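Long-range contact in benzoate transport porin BenP (Acinetobacter baumannii AB307-0294, PDB 5DL8), which probably forms an outer-membrane beta-barrel channel of the OprD porin family that lets small solutes, presumably including benzoate, diffuse across the outer membrane: residues Q21-I35 and G48-M62. Numbering follows the deposited sequence.
Sequences QTEDEWKFTLKNAYI and GSWSQAASLFYKSKM
Trp26 and Tyr58 meet on the probably lipid-facing side of the first beta hairpin of the porin barrel, where strands 25-39 and 47-65 run antiparallel. Backbone hydrogen bonds join every second pair, from Glu25 with Lys59 to Ile35 with Ser49. Strand 25-39 also pairs with strand 394-406, so this hairpin lies where the barrel closes.

The aromatic contact is edge-to-face. Tyr58 CD1 sits over the centre of the Trp26 ring, 3.4 Å from CE2, with the planes at 51°. Phe407 also stacks on Trp26. Leu56 CD1 adds an apolar contact at the indole edge, and Leu30 CD2 packs on the Ala54 methyl group. With Phe28 these side chains form an apolar patch of this face.

The other face is largely polar and probably turned to the barrel interior. One water bridges Thr29 OG1 and Ser55 OG. A second donates to Ala33 O and Ser49 OG and also bonds Ser51 OG. Ser49 and Ser51 also bond Asp96 and Gln147, respectively.

At the open end of the hairpin, Gln21 NE2 bonds Lys59 O at 2.8 Å from above the carbonyl plane. Glu25 N reaches that oxygen from the opposite face. Asp24 OD1 accepts Lys61 N on its anti side at 3.0 Å, while OD2 takes a weak bond from Tyr58 OH.

On the aromatic face, Asn32 links two residues of the neighbouring strand. Its CG lies opposite the backbone N (chi1 -171°), which brings the amide over to them. ND2 donates to Gln52 OE1 at 3.0 Å, and OD1 accepts the indole NE1 of Trp50 at 2.8 Å, with amide and ring planes 62° apart.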
# COMPACT_ATOMS: atom_id res chain seq x y z
N GLN A 21 -4.71 23.82 0.78
CA GLN A 21 -3.61 23.99 1.74
C GLN A 21 -3.07 25.43 1.88
O GLN A 21 -2.41 25.95 0.96
CB GLN A 21 -2.45 23.06 1.34
CG GLN A 21 -1.43 22.75 2.43
CD GLN A 21 -0.29 21.92 1.86
OE1 GLN A 21 -0.55 21.01 1.06
NE2 GLN A 21 0.99 22.23 2.22
N THR A 22 -3.29 26.05 3.05
CA THR A 22 -2.90 27.46 3.32
C THR A 22 -1.42 27.64 3.76
O THR A 22 -0.82 28.70 3.52
CB THR A 22 -3.82 28.17 4.38
OG1 THR A 22 -3.92 27.35 5.54
CG2 THR A 22 -5.22 28.48 3.84
N GLU A 23 -0.86 26.61 4.41
CA GLU A 23 0.51 26.64 4.99
C GLU A 23 1.46 25.57 4.36
O GLU A 23 1.04 24.42 4.13
CB GLU A 23 0.40 26.42 6.54
CG GLU A 23 -0.16 27.57 7.42
CD GLU A 23 0.70 28.87 7.33
OE1 GLU A 23 1.96 28.80 7.33
OE2 GLU A 23 0.12 29.96 7.23
N ASP A 24 2.74 25.90 4.15
CA ASP A 24 3.75 24.86 3.81
C ASP A 24 3.75 23.77 4.91
O ASP A 24 3.47 24.08 6.10
CB ASP A 24 5.18 25.39 3.72
CG ASP A 24 5.43 26.34 2.52
OD1 ASP A 24 4.58 26.64 1.70
OD2 ASP A 24 6.58 26.77 2.39
N GLU A 25 4.00 22.52 4.48
CA GLU A 25 4.08 21.33 5.34
C GLU A 25 5.41 20.67 4.97
O GLU A 25 5.68 20.40 3.80
CB GLU A 25 2.91 20.32 5.12
CG GLU A 25 1.51 20.79 5.61
CD GLU A 25 0.29 20.12 4.94
OE1 GLU A 25 0.34 19.01 4.38
OE2 GLU A 25 -0.80 20.72 4.97
N TRP A 26 6.27 20.50 5.99
CA TRP A 26 7.49 19.71 5.90
C TRP A 26 7.38 18.43 6.77
O TRP A 26 6.71 18.45 7.83
CB TRP A 26 8.63 20.52 6.42
CG TRP A 26 8.97 21.78 5.73
CD1 TRP A 26 8.38 22.99 5.93
CD2 TRP A 26 10.04 21.98 4.84
NE1 TRP A 26 8.98 23.90 5.18
CE2 TRP A 26 10.01 23.33 4.49
CE3 TRP A 26 11.00 21.13 4.24
CZ2 TRP A 26 10.94 23.91 3.59
CZ3 TRP A 26 11.94 21.68 3.32
CH2 TRP A 26 11.90 23.08 3.02
N LYS A 27 8.02 17.33 6.36
CA LYS A 27 8.06 16.13 7.22
C LYS A 27 9.46 15.61 7.18
O LYS A 27 9.94 15.35 6.09
CB LYS A 27 7.08 15.08 6.72
CG LYS A 27 6.73 14.01 7.75
CD LYS A 27 5.59 13.00 7.45
CE LYS A 27 5.46 12.61 5.98
NZ LYS A 27 4.31 11.63 5.81
N PHE A 28 10.11 15.52 8.33
CA PHE A 28 11.40 14.88 8.49
C PHE A 28 11.22 13.55 9.18
O PHE A 28 10.59 13.47 10.22
CB PHE A 28 12.33 15.72 9.39
CG PHE A 28 13.68 15.11 9.57
CD1 PHE A 28 14.52 14.95 8.51
CD2 PHE A 28 14.08 14.64 10.79
CE1 PHE A 28 15.74 14.28 8.64
CE2 PHE A 28 15.33 14.02 10.94
CZ PHE A 28 16.15 13.83 9.88
N THR A 29 11.82 12.52 8.61
CA THR A 29 11.79 11.21 9.21
C THR A 29 13.20 10.54 9.29
O THR A 29 14.11 10.86 8.59
CB THR A 29 10.83 10.18 8.52
OG1 THR A 29 11.37 9.77 7.29
CG2 THR A 29 9.38 10.69 8.26
N LEU A 30 13.23 9.55 10.19
CA LEU A 30 14.23 8.56 10.45
C LEU A 30 13.54 7.21 10.64
O LEU A 30 12.50 7.05 11.30
CB LEU A 30 15.11 8.86 11.71
CG LEU A 30 15.85 10.20 11.76
CD1 LEU A 30 16.35 10.50 13.16
CD2 LEU A 30 17.01 10.25 10.84
N LYS A 31 14.18 6.23 10.03
CA LYS A 31 13.80 4.84 10.16
C LYS A 31 15.05 3.89 10.28
O LYS A 31 15.84 3.69 9.32
CB LYS A 31 13.01 4.44 8.90
CG LYS A 31 12.27 3.10 9.13
CD LYS A 31 11.42 2.63 7.94
CE LYS A 31 10.05 3.33 7.95
NZ LYS A 31 9.26 2.93 6.68
N ASN A 32 15.08 3.18 11.37
CA ASN A 32 16.00 2.09 11.63
C ASN A 32 15.14 0.87 11.45
O ASN A 32 14.25 0.63 12.26
CB ASN A 32 16.50 2.13 13.08
CG ASN A 32 17.67 1.11 13.39
OD1 ASN A 32 17.49 -0.10 13.58
ND2 ASN A 32 18.86 1.66 13.51
N ALA A 33 15.47 0.06 10.45
CA ALA A 33 14.60 -1.06 10.03
C ALA A 33 15.36 -2.35 10.02
O ALA A 33 16.35 -2.47 9.28
CB ALA A 33 14.04 -0.81 8.59
N TYR A 34 14.88 -3.34 10.76
CA TYR A 34 15.37 -4.71 10.68
C TYR A 34 14.25 -5.63 10.15
O TYR A 34 13.14 -5.73 10.75
CB TYR A 34 15.82 -5.16 12.05
CG TYR A 34 16.13 -6.61 12.18
CD1 TYR A 34 17.28 -7.14 11.71
CD2 TYR A 34 15.23 -7.46 12.86
CE1 TYR A 34 17.53 -8.53 11.81
CE2 TYR A 34 15.49 -8.78 13.06
CZ TYR A 34 16.61 -9.31 12.47
OH TYR A 34 16.78 -10.61 12.60
N ILE A 35 14.54 -6.28 9.01
CA ILE A 35 13.60 -7.21 8.45
C ILE A 35 14.32 -8.53 8.26
O ILE A 35 15.42 -8.57 7.68
CB ILE A 35 13.02 -6.65 7.15
CG1 ILE A 35 12.03 -5.50 7.48
CG2 ILE A 35 12.37 -7.78 6.31
CD1 ILE A 35 12.29 -4.27 6.64
N GLY A 48 16.64 -10.65 4.13
CA GLY A 48 16.37 -9.44 4.85
C GLY A 48 17.58 -8.51 4.87
O GLY A 48 18.56 -8.78 4.19
N SER A 49 17.46 -7.42 5.67
CA SER A 49 18.51 -6.45 6.00
C SER A 49 18.14 -5.64 7.29
O SER A 49 16.96 -5.68 7.81
CB SER A 49 18.64 -5.44 4.84
OG SER A 49 17.35 -4.84 4.56
N TRP A 50 19.15 -4.87 7.68
CA TRP A 50 19.17 -3.90 8.73
C TRP A 50 19.64 -2.69 7.99
O TRP A 50 20.74 -2.70 7.35
CB TRP A 50 20.23 -4.25 9.87
CG TRP A 50 20.10 -3.38 11.08
CD1 TRP A 50 18.92 -2.84 11.58
CD2 TRP A 50 21.15 -2.88 11.90
NE1 TRP A 50 19.19 -2.07 12.65
CE2 TRP A 50 20.54 -2.07 12.88
CE3 TRP A 50 22.54 -3.05 11.90
CZ2 TRP A 50 21.26 -1.44 13.87
CZ3 TRP A 50 23.31 -2.37 12.87
CH2 TRP A 50 22.64 -1.55 13.86
N SER A 51 18.84 -1.63 8.13
CA SER A 51 19.16 -0.35 7.49
C SER A 51 18.76 0.85 8.33
O SER A 51 17.83 0.71 9.17
CB SER A 51 18.57 -0.29 6.08
OG SER A 51 17.18 -0.47 6.07
N GLN A 52 19.47 1.97 8.09
CA GLN A 52 19.13 3.28 8.67
C GLN A 52 18.86 4.26 7.55
O GLN A 52 19.67 4.29 6.60
CB GLN A 52 20.24 3.85 9.54
CG GLN A 52 19.98 5.21 10.12
CD GLN A 52 18.83 5.14 11.15
OE1 GLN A 52 18.83 4.30 12.06
NE2 GLN A 52 17.84 5.99 10.99
N ALA A 53 17.73 5.01 7.67
CA ALA A 53 17.30 5.96 6.65
C ALA A 53 17.01 7.32 7.26
O ALA A 53 16.72 7.42 8.47
CB ALA A 53 16.03 5.46 5.94
N ALA A 54 17.18 8.36 6.44
CA ALA A 54 16.78 9.73 6.72
C ALA A 54 16.05 10.28 5.45
O ALA A 54 16.46 9.98 4.34
CB ALA A 54 17.94 10.63 7.06
N SER A 55 14.95 11.01 5.68
CA SER A 55 14.11 11.51 4.63
C SER A 55 13.51 12.85 4.93
O SER A 55 13.28 13.19 6.09
CB SER A 55 12.94 10.56 4.37
OG SER A 55 13.38 9.27 4.03
N LEU A 56 13.23 13.59 3.87
CA LEU A 56 12.58 14.87 3.97
C LEU A 56 11.53 15.08 2.84
O LEU A 56 11.78 14.70 1.67
CB LEU A 56 13.67 15.96 3.90
CG LEU A 56 13.20 17.40 4.12
CD1 LEU A 56 12.58 17.51 5.50
CD2 LEU A 56 14.35 18.35 3.91
N PHE A 57 10.36 15.56 3.22
CA PHE A 57 9.19 15.75 2.33
C PHE A 57 8.66 17.20 2.51
O PHE A 57 8.48 17.72 3.62
CB PHE A 57 8.02 14.78 2.63
CG PHE A 57 8.43 13.34 2.61
CD1 PHE A 57 8.92 12.73 3.78
CD2 PHE A 57 8.43 12.61 1.43
CE1 PHE A 57 9.35 11.42 3.77
CE2 PHE A 57 8.83 11.28 1.42
CZ PHE A 57 9.33 10.70 2.57
N TYR A 58 8.45 17.85 1.38
CA TYR A 58 8.04 19.20 1.33
C TYR A 58 6.80 19.32 0.45
O TYR A 58 6.76 18.75 -0.68
CB TYR A 58 9.15 20.05 0.79
CG TYR A 58 8.70 21.48 0.50
CD1 TYR A 58 8.47 22.41 1.55
CD2 TYR A 58 8.49 21.91 -0.84
CE1 TYR A 58 8.06 23.71 1.25
CE2 TYR A 58 8.13 23.19 -1.12
CZ TYR A 58 7.92 24.07 -0.09
OH TYR A 58 7.51 25.28 -0.43
N LYS A 59 5.80 20.04 0.98
CA LYS A 59 4.62 20.40 0.24
C LYS A 59 4.24 21.80 0.41
O LYS A 59 3.70 22.16 1.47
CB LYS A 59 3.43 19.68 0.77
CG LYS A 59 3.53 18.19 0.71
CD LYS A 59 2.26 17.57 1.25
CE LYS A 59 1.08 18.11 0.46
NZ LYS A 59 -0.02 17.13 0.63
N SER A 60 4.39 22.58 -0.64
CA SER A 60 4.01 23.97 -0.55
C SER A 60 2.51 24.23 -0.31
O SER A 60 1.63 23.48 -0.72
CB SER A 60 4.48 24.79 -1.76
OG SER A 60 3.63 24.61 -2.87
N LYS A 61 2.25 25.35 0.36
CA LYS A 61 0.93 25.94 0.26
C LYS A 61 0.63 26.24 -1.23
O LYS A 61 1.54 26.39 -2.07
CB LYS A 61 0.82 27.24 1.10
CG LYS A 61 1.62 28.45 0.60
CD LYS A 61 1.47 29.67 1.55
CE LYS A 61 2.69 30.62 1.54
NZ LYS A 61 2.65 31.68 2.59
N MET A 62 -0.65 26.33 -1.51
CA MET A 62 -1.10 26.81 -2.82
C MET A 62 -1.01 28.33 -2.85
O MET A 62 -1.50 29.04 -1.99
CB MET A 62 -2.51 26.30 -3.15
CG MET A 62 -2.57 24.79 -3.40
SD MET A 62 -1.32 23.98 -4.48
CE MET A 62 -1.87 24.59 -6.09
O HOH W 1 13.51 8.01 6.66
O HOH W 2 16.24 -3.01 6.36